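Secreted effector protein SopD (Salmonella typhimurium, PDB 5CPC) acts as a secreted virulence effector that alters host cell physiology, contributes to replication in macrophages and works with SopB in membrane fission and macropinosome formation during invasion. Local coordinates at residues K30-G35 against H51-L56; E72-D77 against E262-N267; L148-V153 against S251-S256; S156-T159 against L164-E167; E167-L172 against S258-F263. All blocks are in the same frame, centred on the assembly; numbering follows the deposited sequence.

Interaction 1 (K30-G35 against H51-L56); sequences KAIHMG and HALEVL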
# COMPACT_ATOMS: atom_id res chain seq x y z
N LYS A 30 20.73 1.88 6.19
CA LYS A 30 20.23 2.58 7.42
C LYS A 30 20.40 1.72 8.71
O LYS A 30 19.93 0.58 8.77
CB LYS A 30 18.76 2.95 7.26
CG LYS A 30 18.45 4.42 7.44
CD LYS A 30 18.14 4.75 8.89
CE LYS A 30 17.05 5.84 9.01
NZ LYS A 30 17.43 7.23 8.54
N ALA A 31 21.03 2.32 9.73
CA ALA A 31 21.37 1.65 11.01
C ALA A 31 20.27 0.80 11.68
O ALA A 31 19.21 1.29 12.07
CB ALA A 31 21.96 2.68 12.02
N ILE A 32 20.57 -0.49 11.86
CA ILE A 32 19.70 -1.34 12.62
C ILE A 32 20.18 -1.33 14.08
O ILE A 32 21.37 -1.37 14.35
CB ILE A 32 19.73 -2.71 12.08
CG1 ILE A 32 19.07 -2.69 10.68
CG2 ILE A 32 19.09 -3.68 13.11
CD1 ILE A 32 19.06 -4.04 9.99
N HIS A 33 19.24 -1.27 15.01
CA HIS A 33 19.55 -1.09 16.41
C HIS A 33 19.01 -2.20 17.29
O HIS A 33 19.37 -2.29 18.46
CB HIS A 33 18.93 0.23 16.93
CG HIS A 33 19.32 1.46 16.17
ND1 HIS A 33 20.61 1.96 16.16
CD2 HIS A 33 18.57 2.33 15.44
CE1 HIS A 33 20.64 3.07 15.43
NE2 HIS A 33 19.42 3.32 14.98
N MET A 34 18.09 -3.02 16.76
CA MET A 34 17.42 -3.99 17.60
C MET A 34 18.41 -5.00 18.20
O MET A 34 19.50 -5.24 17.66
CB MET A 34 16.41 -4.71 16.78
CG MET A 34 17.12 -5.55 15.73
SD MET A 34 15.97 -6.31 14.60
CE MET A 34 14.77 -6.94 15.73
N GLY A 35 18.04 -5.62 19.31
CA GLY A 35 18.95 -6.60 19.96
C GLY A 35 20.36 -6.08 20.35
O GLY A 35 21.32 -6.86 20.36
N HIS A 51 23.76 -12.77 7.86
CA HIS A 51 23.44 -14.03 8.49
C HIS A 51 23.25 -13.78 10.04
O HIS A 51 22.28 -14.16 10.60
CB HIS A 51 24.55 -15.06 8.23
CG HIS A 51 24.16 -16.48 8.61
ND1 HIS A 51 24.97 -17.57 8.36
CD2 HIS A 51 23.02 -16.97 9.16
CE1 HIS A 51 24.37 -18.67 8.80
NE2 HIS A 51 23.17 -18.33 9.27
N ALA A 52 24.17 -13.12 10.71
CA ALA A 52 24.00 -13.00 12.15
C ALA A 52 22.71 -12.23 12.52
O ALA A 52 22.07 -12.57 13.52
CB ALA A 52 25.20 -12.35 12.75
N LEU A 53 22.31 -11.25 11.68
CA LEU A 53 21.05 -10.47 11.89
C LEU A 53 19.81 -11.29 11.76
O LEU A 53 18.87 -11.14 12.56
CB LEU A 53 20.92 -9.31 10.89
CG LEU A 53 21.39 -7.95 11.37
CD1 LEU A 53 21.51 -6.97 10.15
CD2 LEU A 53 20.49 -7.35 12.51
N GLU A 54 19.79 -12.18 10.75
CA GLU A 54 18.68 -13.08 10.59
C GLU A 54 18.56 -13.94 11.86
O GLU A 54 17.46 -14.20 12.38
CB GLU A 54 18.96 -13.96 9.35
CG GLU A 54 17.79 -14.79 8.91
CD GLU A 54 16.71 -13.89 8.26
OE1 GLU A 54 15.48 -14.12 8.47
OE2 GLU A 54 17.12 -12.95 7.54
N VAL A 55 19.70 -14.39 12.39
CA VAL A 55 19.66 -15.16 13.59
C VAL A 55 19.19 -14.29 14.77
O VAL A 55 18.36 -14.72 15.56
CB VAL A 55 21.05 -15.83 13.94
CG1 VAL A 55 20.88 -16.62 15.21
CG2 VAL A 55 21.49 -16.82 12.80
N LEU A 56 19.79 -13.11 14.91
CA LEU A 56 19.38 -12.19 15.99
C LEU A 56 17.88 -11.89 15.93
O LEU A 56 17.17 -11.96 16.95
CB LEU A 56 20.16 -10.90 15.91
CG LEU A 56 19.89 -9.85 16.97
CD1 LEU A 56 20.44 -10.30 18.37
CD2 LEU A 56 20.46 -8.50 16.51

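Interaction 2 (E72-D77 against E262-N267); sequences EVNVED and EFKPTN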
# COMPACT_ATOMS: atom_id res chain seq x y z
N GLU A 72 -0.54 -7.81 21.39
CA GLU A 72 -0.23 -8.96 20.53
C GLU A 72 -0.39 -8.52 19.08
O GLU A 72 -1.24 -7.70 18.76
CB GLU A 72 -1.09 -10.20 20.85
CG GLU A 72 -2.63 -9.96 20.87
CD GLU A 72 -3.45 -11.17 21.36
OE1 GLU A 72 -4.48 -10.95 22.08
OE2 GLU A 72 -3.07 -12.33 21.04
N VAL A 73 0.44 -9.07 18.22
CA VAL A 73 0.54 -8.64 16.85
C VAL A 73 0.39 -9.88 15.96
O VAL A 73 0.78 -11.00 16.36
CB VAL A 73 1.91 -7.94 16.68
CG1 VAL A 73 2.88 -8.76 15.93
CG2 VAL A 73 1.73 -6.59 16.06
N ASN A 74 -0.16 -9.68 14.76
CA ASN A 74 -0.47 -10.77 13.82
C ASN A 74 0.28 -10.56 12.49
O ASN A 74 -0.28 -10.03 11.52
CB ASN A 74 -2.00 -10.86 13.64
CG ASN A 74 -2.43 -11.91 12.58
OD1 ASN A 74 -1.71 -12.87 12.31
ND2 ASN A 74 -3.63 -11.72 12.00
N VAL A 75 1.57 -10.91 12.44
CA VAL A 75 2.38 -10.49 11.28
C VAL A 75 3.15 -11.60 10.60
O VAL A 75 4.05 -11.35 9.78
CB VAL A 75 3.33 -9.31 11.61
CG1 VAL A 75 2.51 -8.09 12.06
CG2 VAL A 75 4.41 -9.71 12.68
N GLU A 76 2.79 -12.85 10.92
CA GLU A 76 3.58 -13.95 10.43
C GLU A 76 3.38 -14.02 8.90
O GLU A 76 4.33 -14.02 8.14
CB GLU A 76 3.20 -15.35 11.19
N ASP A 77 2.15 -14.04 8.45
CA ASP A 77 1.82 -14.00 7.00
C ASP A 77 2.39 -12.83 6.25
O ASP A 77 3.10 -13.04 5.24
CB ASP A 77 0.34 -14.20 6.77
CG ASP A 77 -0.16 -15.46 7.47
OD1 ASP A 77 -0.14 -16.56 6.88
OD2 ASP A 77 -0.52 -15.35 8.65
N GLU A 262 -5.64 -7.51 18.00
CA GLU A 262 -6.85 -7.38 18.83
C GLU A 262 -7.97 -6.57 18.16
O GLU A 262 -9.16 -6.80 18.43
CB GLU A 262 -6.50 -6.82 20.22
CG GLU A 262 -7.30 -7.42 21.42
CD GLU A 262 -7.60 -8.93 21.31
OE1 GLU A 262 -7.05 -9.73 22.13
OE2 GLU A 262 -8.40 -9.32 20.43
N PHE A 263 -7.58 -5.63 17.31
CA PHE A 263 -8.55 -4.95 16.46
C PHE A 263 -8.49 -5.60 15.07
O PHE A 263 -7.90 -5.06 14.10
CB PHE A 263 -8.28 -3.44 16.41
N LYS A 264 -9.09 -6.78 14.99
CA LYS A 264 -9.30 -7.43 13.71
C LYS A 264 -10.56 -6.83 13.05
O LYS A 264 -10.55 -6.60 11.84
CB LYS A 264 -9.37 -8.95 13.88
CG LYS A 264 -9.37 -9.74 12.57
CD LYS A 264 -8.90 -11.16 12.78
CE LYS A 264 -7.38 -11.25 12.74
NZ LYS A 264 -6.95 -12.65 12.98
N PRO A 265 -11.62 -6.53 13.86
CA PRO A 265 -12.94 -6.07 13.36
C PRO A 265 -12.97 -4.59 12.95
O PRO A 265 -13.92 -4.15 12.28
CB PRO A 265 -13.84 -6.25 14.58
CG PRO A 265 -12.89 -5.97 15.76
CD PRO A 265 -11.62 -6.67 15.34
N THR A 266 -11.95 -3.86 13.37
CA THR A 266 -11.81 -2.43 13.16
C THR A 266 -11.15 -2.19 11.81
O THR A 266 -11.61 -1.34 10.99
CB THR A 266 -11.06 -1.79 14.35
OG1 THR A 266 -12.03 -1.22 15.25
CG2 THR A 266 -10.04 -0.71 13.92
N ASN A 267 -10.07 -2.95 11.58
CA ASN A 267 -9.49 -3.16 10.27
C ASN A 267 -10.60 -3.49 9.21
O ASN A 267 -10.76 -2.77 8.20
CB ASN A 267 -8.45 -4.28 10.37
CG ASN A 267 -7.07 -3.83 10.95
OD1 ASN A 267 -6.82 -2.65 11.23
ND2 ASN A 267 -6.16 -4.79 11.09

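Interaction 3 (L148-V153 against S251-S256); sequences LQICEV and SYLLHS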
# COMPACT_ATOMS: atom_id res chain seq x y z
N LEU A 148 1.91 -6.33 -3.11
CA LEU A 148 2.94 -7.22 -2.59
C LEU A 148 4.19 -6.39 -2.26
O LEU A 148 4.94 -6.71 -1.35
CB LEU A 148 3.25 -8.26 -3.67
CG LEU A 148 3.09 -9.75 -3.38
CD1 LEU A 148 2.18 -10.23 -2.14
CD2 LEU A 148 2.72 -10.50 -4.70
N GLN A 149 4.43 -5.34 -3.05
CA GLN A 149 5.60 -4.46 -2.90
C GLN A 149 5.46 -3.70 -1.59
O GLN A 149 6.46 -3.52 -0.87
CB GLN A 149 5.78 -3.45 -4.03
CG GLN A 149 6.26 -4.02 -5.38
CD GLN A 149 6.38 -2.89 -6.40
OE1 GLN A 149 7.32 -2.08 -6.34
NE2 GLN A 149 5.40 -2.77 -7.27
N ILE A 150 4.23 -3.34 -1.26
CA ILE A 150 3.96 -2.61 -0.04
C ILE A 150 4.13 -3.58 1.11
O ILE A 150 4.62 -3.19 2.17
CB ILE A 150 2.53 -2.00 -0.05
CG1 ILE A 150 2.44 -0.89 -1.13
CG2 ILE A 150 2.08 -1.48 1.35
CD1 ILE A 150 1.00 -0.71 -1.69
N CYS A 151 3.68 -4.82 0.92
CA CYS A 151 3.90 -5.89 1.88
C CYS A 151 5.38 -6.03 2.19
O CYS A 151 5.70 -6.10 3.34
CB CYS A 151 3.27 -7.24 1.42
SG CYS A 151 1.45 -7.26 1.63
N GLU A 152 6.27 -6.05 1.19
CA GLU A 152 7.70 -6.19 1.42
C GLU A 152 8.19 -5.07 2.34
O GLU A 152 8.95 -5.33 3.30
CB GLU A 152 8.54 -6.10 0.16
CG GLU A 152 7.89 -6.80 -1.02
CD GLU A 152 8.83 -7.12 -2.16
OE1 GLU A 152 8.46 -8.05 -2.95
OE2 GLU A 152 9.92 -6.49 -2.24
N VAL A 153 7.78 -3.83 2.04
CA VAL A 153 8.34 -2.69 2.70
C VAL A 153 7.89 -2.71 4.14
O VAL A 153 8.72 -2.55 5.05
CB VAL A 153 8.01 -1.36 1.93
CG1 VAL A 153 8.25 -0.12 2.81
CG2 VAL A 153 8.88 -1.28 0.73
N SER A 251 -5.21 0.95 -0.81
CA SER A 251 -5.42 2.04 0.15
C SER A 251 -5.52 1.60 1.64
O SER A 251 -5.05 2.32 2.55
CB SER A 251 -6.51 3.03 -0.34
OG SER A 251 -7.80 2.58 -0.21
N TYR A 252 -6.09 0.42 1.90
CA TYR A 252 -6.19 -0.07 3.26
C TYR A 252 -4.81 -0.31 3.82
O TYR A 252 -4.50 0.12 4.95
CB TYR A 252 -6.96 -1.42 3.33
CG TYR A 252 -6.69 -2.20 4.60
CD1 TYR A 252 -7.26 -1.80 5.82
CD2 TYR A 252 -5.81 -3.29 4.61
CE1 TYR A 252 -6.99 -2.47 7.00
CE2 TYR A 252 -5.53 -3.98 5.82
CZ TYR A 252 -6.13 -3.54 7.01
OH TYR A 252 -5.90 -4.19 8.19
N LEU A 253 -4.01 -1.03 3.05
CA LEU A 253 -2.69 -1.39 3.53
C LEU A 253 -1.77 -0.18 3.71
O LEU A 253 -0.96 -0.16 4.68
CB LEU A 253 -2.08 -2.49 2.67
CG LEU A 253 -0.86 -3.27 3.11
CD1 LEU A 253 -1.14 -4.25 4.26
CD2 LEU A 253 -0.37 -4.00 1.91
N LEU A 254 -1.88 0.82 2.82
CA LEU A 254 -1.14 2.09 3.01
C LEU A 254 -1.58 2.89 4.19
O LEU A 254 -0.74 3.36 4.92
CB LEU A 254 -1.21 2.99 1.78
CG LEU A 254 -0.44 2.44 0.59
CD1 LEU A 254 -0.86 3.19 -0.70
CD2 LEU A 254 1.11 2.53 0.88
N HIS A 255 -2.88 3.08 4.39
CA HIS A 255 -3.35 4.14 5.32
C HIS A 255 -4.17 3.71 6.49
O HIS A 255 -4.35 4.47 7.42
CB HIS A 255 -4.14 5.26 4.56
CG HIS A 255 -3.40 5.84 3.40
ND1 HIS A 255 -2.35 6.72 3.55
CD2 HIS A 255 -3.57 5.69 2.06
CE1 HIS A 255 -1.88 7.06 2.36
NE2 HIS A 255 -2.60 6.44 1.44
N SER A 256 -4.71 2.50 6.44
CA SER A 256 -5.56 2.01 7.54
C SER A 256 -5.09 0.74 8.31
O SER A 256 -5.57 0.46 9.41
CB SER A 256 -6.98 1.86 7.04
OG SER A 256 -7.40 3.13 6.66

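Interaction 4 (S156-T159 against L164-E167); sequences SKMT and LLQE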
# COMPACT_ATOMS: atom_id res chain seq x y z
N SER A 156 9.69 -5.47 5.94
CA SER A 156 11.03 -5.07 6.24
C SER A 156 11.17 -4.01 7.36
O SER A 156 12.19 -4.01 8.06
CB SER A 156 11.69 -4.62 4.99
OG SER A 156 12.89 -3.92 5.26
N LYS A 157 10.17 -3.13 7.55
CA LYS A 157 10.28 -2.12 8.61
C LYS A 157 9.99 -2.77 9.92
O LYS A 157 10.64 -2.46 10.91
CB LYS A 157 9.33 -0.94 8.39
CG LYS A 157 9.61 -0.19 7.11
CD LYS A 157 10.96 0.50 7.14
CE LYS A 157 11.08 1.32 5.88
NZ LYS A 157 12.24 2.22 5.91
N MET A 158 9.06 -3.72 9.91
CA MET A 158 8.65 -4.33 11.12
C MET A 158 9.71 -5.35 11.61
O MET A 158 9.70 -5.69 12.79
CB MET A 158 7.33 -5.02 10.94
CG MET A 158 6.10 -4.11 10.95
SD MET A 158 4.67 -5.22 10.79
CE MET A 158 3.53 -4.37 11.79
N THR A 159 10.61 -5.78 10.71
CA THR A 159 11.58 -6.84 10.95
C THR A 159 12.89 -6.22 11.45
O THR A 159 13.46 -6.65 12.45
CB THR A 159 11.81 -7.65 9.65
OG1 THR A 159 10.64 -8.43 9.38
CG2 THR A 159 13.03 -8.59 9.73
N LEU A 164 10.16 1.31 15.44
CA LEU A 164 9.19 2.17 14.73
C LEU A 164 7.80 2.02 15.27
O LEU A 164 7.19 3.02 15.56
CB LEU A 164 9.13 1.94 13.20
CG LEU A 164 10.27 2.55 12.40
CD1 LEU A 164 10.13 2.21 10.92
CD2 LEU A 164 10.41 4.08 12.63
N LEU A 165 7.28 0.80 15.37
CA LEU A 165 5.88 0.60 15.81
C LEU A 165 5.74 0.56 17.34
O LEU A 165 4.62 0.66 17.88
CB LEU A 165 5.32 -0.69 15.21
CG LEU A 165 3.98 -1.27 15.70
CD1 LEU A 165 2.84 -0.78 14.85
CD2 LEU A 165 4.00 -2.79 15.72
N GLN A 166 6.87 0.34 18.01
CA GLN A 166 6.96 0.37 19.44
C GLN A 166 6.49 1.73 19.95
O GLN A 166 5.79 1.79 20.93
CB GLN A 166 8.39 0.11 19.85
CG GLN A 166 8.54 -0.94 20.94
CD GLN A 166 9.99 -1.15 21.34
OE1 GLN A 166 10.68 -0.21 21.85
NE2 GLN A 166 10.48 -2.39 21.11
N GLU A 167 6.88 2.80 19.28
CA GLU A 167 6.22 4.11 19.35
C GLU A 167 4.68 4.15 19.05
O GLU A 167 3.85 4.29 19.97
CB GLU A 167 6.92 5.04 18.36
CG GLU A 167 6.54 6.50 18.49
CD GLU A 167 7.68 7.40 18.11
OE1 GLU A 167 7.58 8.62 18.38
OE2 GLU A 167 8.69 6.89 17.57

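Interaction 5 (E167-L172 against S258-F263); sequences ESISTL and SPFSEF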
# COMPACT_ATOMS: atom_id res chain seq x y z
N GLU A 167 6.88 2.80 19.28
CA GLU A 167 6.22 4.11 19.35
C GLU A 167 4.68 4.15 19.05
O GLU A 167 3.85 4.29 19.97
CB GLU A 167 6.92 5.04 18.36
CG GLU A 167 6.54 6.50 18.49
CD GLU A 167 7.68 7.40 18.11
OE1 GLU A 167 7.58 8.62 18.38
OE2 GLU A 167 8.69 6.89 17.57
N SER A 168 4.30 4.04 17.78
CA SER A 168 2.88 4.09 17.37
C SER A 168 2.71 3.53 15.95
O SER A 168 3.70 3.43 15.23
CB SER A 168 2.43 5.54 17.38
OG SER A 168 3.13 6.24 16.36
N ILE A 169 1.48 3.25 15.51
CA ILE A 169 1.24 2.84 14.11
C ILE A 169 1.65 3.91 13.12
O ILE A 169 2.21 3.60 12.06
CB ILE A 169 -0.25 2.44 13.80
CG1 ILE A 169 -0.89 1.75 15.02
CG2 ILE A 169 -0.31 1.50 12.56
CD1 ILE A 169 -2.11 0.77 14.75
N SER A 170 1.37 5.18 13.47
CA SER A 170 1.61 6.29 12.58
C SER A 170 3.09 6.38 12.30
O SER A 170 3.47 6.78 11.20
CB SER A 170 1.11 7.66 13.17
OG SER A 170 0.29 7.46 14.31
N THR A 171 3.94 6.07 13.29
CA THR A 171 5.41 6.12 13.09
C THR A 171 5.90 5.03 12.15
O THR A 171 6.70 5.31 11.28
CB THR A 171 6.24 6.09 14.39
OG1 THR A 171 5.84 7.18 15.23
CG2 THR A 171 7.71 6.24 14.08
N LEU A 172 5.39 3.81 12.32
CA LEU A 172 5.56 2.74 11.30
C LEU A 172 5.08 3.20 9.91
O LEU A 172 5.81 3.13 8.93
CB LEU A 172 4.74 1.50 11.70
CG LEU A 172 4.80 0.35 10.69
CD1 LEU A 172 6.22 0.07 10.25
CD2 LEU A 172 4.15 -0.89 11.27
N SER A 258 -3.72 -1.91 10.65
CA SER A 258 -3.06 -2.14 11.95
C SER A 258 -2.63 -3.61 12.12
O SER A 258 -3.47 -4.52 11.96
CB SER A 258 -3.98 -1.78 13.11
OG SER A 258 -3.77 -2.65 14.21
N PRO A 259 -1.34 -3.83 12.46
CA PRO A 259 -0.80 -5.17 12.64
C PRO A 259 -1.26 -5.81 13.93
O PRO A 259 -1.11 -7.04 14.09
CB PRO A 259 0.71 -4.92 12.71
CG PRO A 259 0.81 -3.57 13.36
CD PRO A 259 -0.31 -2.81 12.66
N PHE A 260 -1.79 -4.99 14.84
CA PHE A 260 -2.22 -5.44 16.17
C PHE A 260 -3.37 -6.40 16.05
O PHE A 260 -4.39 -6.10 15.44
CB PHE A 260 -2.61 -4.27 17.09
CG PHE A 260 -1.46 -3.37 17.41
CD1 PHE A 260 -1.49 -2.04 17.07
CD2 PHE A 260 -0.32 -3.89 18.01
CE1 PHE A 260 -0.42 -1.23 17.34
CE2 PHE A 260 0.75 -3.09 18.26
CZ PHE A 260 0.71 -1.75 17.94
N SER A 261 -3.21 -7.54 16.70
CA SER A 261 -4.12 -8.63 16.51
C SER A 261 -5.53 -8.38 17.00
O SER A 261 -6.49 -9.00 16.51
CB SER A 261 -3.57 -9.83 17.24
OG SER A 261 -4.66 -10.57 17.73
N GLU A 262 -5.64 -7.51 18.00
CA GLU A 262 -6.85 -7.38 18.83
C GLU A 262 -7.97 -6.57 18.16
O GLU A 262 -9.16 -6.80 18.43
CB GLU A 262 -6.50 -6.82 20.22
CG GLU A 262 -7.30 -7.42 21.42
CD GLU A 262 -7.60 -8.93 21.31
OE1 GLU A 262 -7.05 -9.73 22.13
OE2 GLU A 262 -8.40 -9.32 20.43
N PHE A 263 -7.58 -5.63 17.31
CA PHE A 263 -8.55 -4.95 16.46
C PHE A 263 -8.49 -5.60 15.07
O PHE A 263 -7.90 -5.06 14.10
CB PHE A 263 -8.28 -3.44 16.41

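Interaction 1 (K30-G35 against H51-L56)
Ile-32 and Leu-53 meet because the first torsion of Ile-32 (chi1 -68°) sets CG1 opposite the carbonyl carbon and CG2 opposite the backbone N, and a straight second torsion (chi2 179°) carries CD1 outward to the helix. The two side chains approach tip to tip, branch against branch. Ile-32 CD1 lies 3.8 Å from Leu-53 CD1, while Ile-32 CG2 lies 4.0 Å from Leu-53 CD2, so each methyl of the leucine has its own partner on the isoleucine.

One helical turn further on, Leu-56 points toward the segment 30-35 with its CG anti to the backbone N (chi1 -178°). Here the methyls meet backbone rather than side chain: CD2 of Leu-56 rests 3.6 Å from Met-34 O, and its CD1 lies 4.1 Å from Gly-35 O. Gly-35, with no side chain, faces the leucine through its backbone, and the CA atoms of Gly-35 and Leu-56, 6.9 Å apart, are the closest such pair of the two segments. Trp-160 touches Ile-32, Met-34 and Leu-53, and Trp-37 touches Ile-32 and both leucines, extending the apolar packing beyond the two segments.

Leu-53 and Leu-56, three residues apart, form the apolar side of helix 49-60 that faces the loop, an irregular segment ahead of helix 37-40 at the periphery of a fold richer in helix than in strand.

Interaction 2 (E72-D77 against E262-N267)
Glu-72 and Glu-262 bring their carboxylates together, with Glu-72 OE1 only 2.8 Å from Glu-262 OE1. The planes of the two groups stand 85° apart. Both atoms are acceptors and would repel if both groups were charged, so one of the two may well be protonated. Glu-72 reaches there with an extended chain beyond CG (chi2 -173°), whereas Glu-262 bends at chi2 (38°).

The second, polar pair is an amide beside an ammonium group. Asn-74 ND2 lies 3.6 Å from Lys-264 NZ and 3.9 Å from Lys-264 CE, the side chains crossing at a slant. Both nitrogens are donors, and they are not bonded to each other; Asn-74 ND2 instead gives its hydrogen bond to Asn-129 OD1.

Backbone hydrogen bonds join the two loops, linking Glu-72 with Ser-261 and Asn-74 with Pro-259. The contact thus lies on the surface where two loops run together: residues 72-75, with Val-75 as N-cap, lead into helix 76-90, and Glu-262 and Phe-263 lead into helix 264-283. Asp-77, bonded to Ser-122 OG, links the first helix to strand 117-123.

Interaction 3 (L148-V153 against S251-S256)
Leu-254, a partner of Ile-150 across the contact, also covers part of an aromatic ring in its own helix: its CB sits 3.6 Å above one face of the His-255 imidazole, displaced toward the rim. The histidine ring takes no direct part in the helix pairing, and its NE2 is hydrogen-bonded to Leu-315 O. Tyr-252 likewise turns from the pairing, with its OH bonded to Leu-128 O.

The contact itself is aliphatic. Ile-150 packs against two leucines: CG2 mainly meets Leu-253, while CG1 and CD1 lie against Leu-254. Its CG2 is 3.6 Å from Leu-253 CD2, the two side chains running alongside in opposite senses. Its CD1 meets Leu-254 CD2 at 4.1 Å, and here the side chains cross at about a right angle. In Leu-253, chi1 of -166° with chi2 of 71° turns CD2 to Ile-150 and to a second neighbour, Cys-151 SG, at 3.7 Å.

The segments of helices 141-160 and 248-256 run at 30° to one another, their axes 10.4 Å apart at closest approach. Helix 180-190 touches Ile-150 through Ile-182, and helix 76-90 touches Cys-151 through Ile-78 and Ile-81, so the pair lies within the helical core near the centre of the chain. With aliphatic carbons and one cysteine sulfur meeting across it, cohesion here rests on shape fit and exclusion of water rather than on polar bonds.

Interaction 4 (S156-T159 against L164-E167)
Lys-157 and Met-158 pack against Leu-164 and Leu-165 in a corner between two consecutive helices joined by a short link: the C-terminal end of the long helix 141-160 is followed by the short helix 163-167, which turns off across the end of the long one. Four residues separate the segments, and the contact is small and partly open to solvent.

Two apolar pairs carry it. Lys-157 offers its aliphatic root: CB lies 4.1 Å from Leu-164 CD1. The lysine chain then bends at its second torsion (chi2 -66°), leading the ammonium away from the leucine toward Glu-175 of helix 169-177, with which NZ makes a long, weak ion pair. A residue later, Met-158 takes the opposite course. Its CB points past the short helix, but the last torsion (chi3 145°) swings the CE methyl, rather than the sulfur, to Leu-165.

Other parts of the fold close over the same side chains. Leu-172 of helix 169-177 touches both Lys-157 and Met-158, and Pro-259 of the loop before helix 264-283 touches Met-158 and Leu-165. The methionine contact with the short helix is made by its terminal methyl, CE, which stands 4.3 Å from Leu-165 CD2.

Interaction 5 (E167-L172 against S258-F263)
Ile-169 directs its CB toward the loop 258-263, and the branches beyond it find different residues. From CB the CG2 methyl turns to the proline, lying 4.3 Å from Pro-259 CD. The other branch, CG1, lies roughly anti to the carbonyl carbon, its torsion (chi1 -34°) off the staggered value; it passes 3.8 Å from Phe-260 CE1. At the tip, CD1 enters the angle between a serine and the phenylalanine. It lies 3.6 Å from Ser-258 CB and 3.7 Å from Phe-260 CE1. The methyl comes to the edge of the aromatic ring, near its plane, rather than over a face.

The isoleucine is the first residue of helix 169-177, directly after Ser-168, which follows helix 163-167 without a break and serves as N-cap of the next. Ser-168 OG is hydrogen-bonded to Thr-171 OG1 at 3.1 Å, a side-chain link across the first turn. Opposite the isoleucine, Ser-258 forms a weak ST turn: Phe-260 N donates to Ser-258 OG at 3.1 Å with a bent angle of 133° at the hydrogen, tying the serine hydroxyl to the backbone of the ring's residue.

Leu-165 of helix 163-167 touches both Pro-259 and Phe-260, and Asn-129 binds Ser-258 O through ND2, as Asn-267 does through its own.

From the N terminus, interaction 1 closes first, a short loop laying the leading segment on helix 49-60, and finishes before the others open. Interaction 2 spans the longest loop, from the entry of helix 76-90 to that of helix 264-283, and encloses interactions 3 and 4. Interaction 3 pairs helices 141-160 and 248-256; interaction 4, the corner at the end of that first helix, is nested within it. Interaction 5 begins where interaction 4 ends, sharing Glu-167, and crosses interaction 3. It shares Glu-262 and Phe-263 with interaction 2, so the loop 258-263 joins helix 169-177 to the approach of helix 76-90. Met-34 of interaction 1 touches Thr-159 of interaction 4.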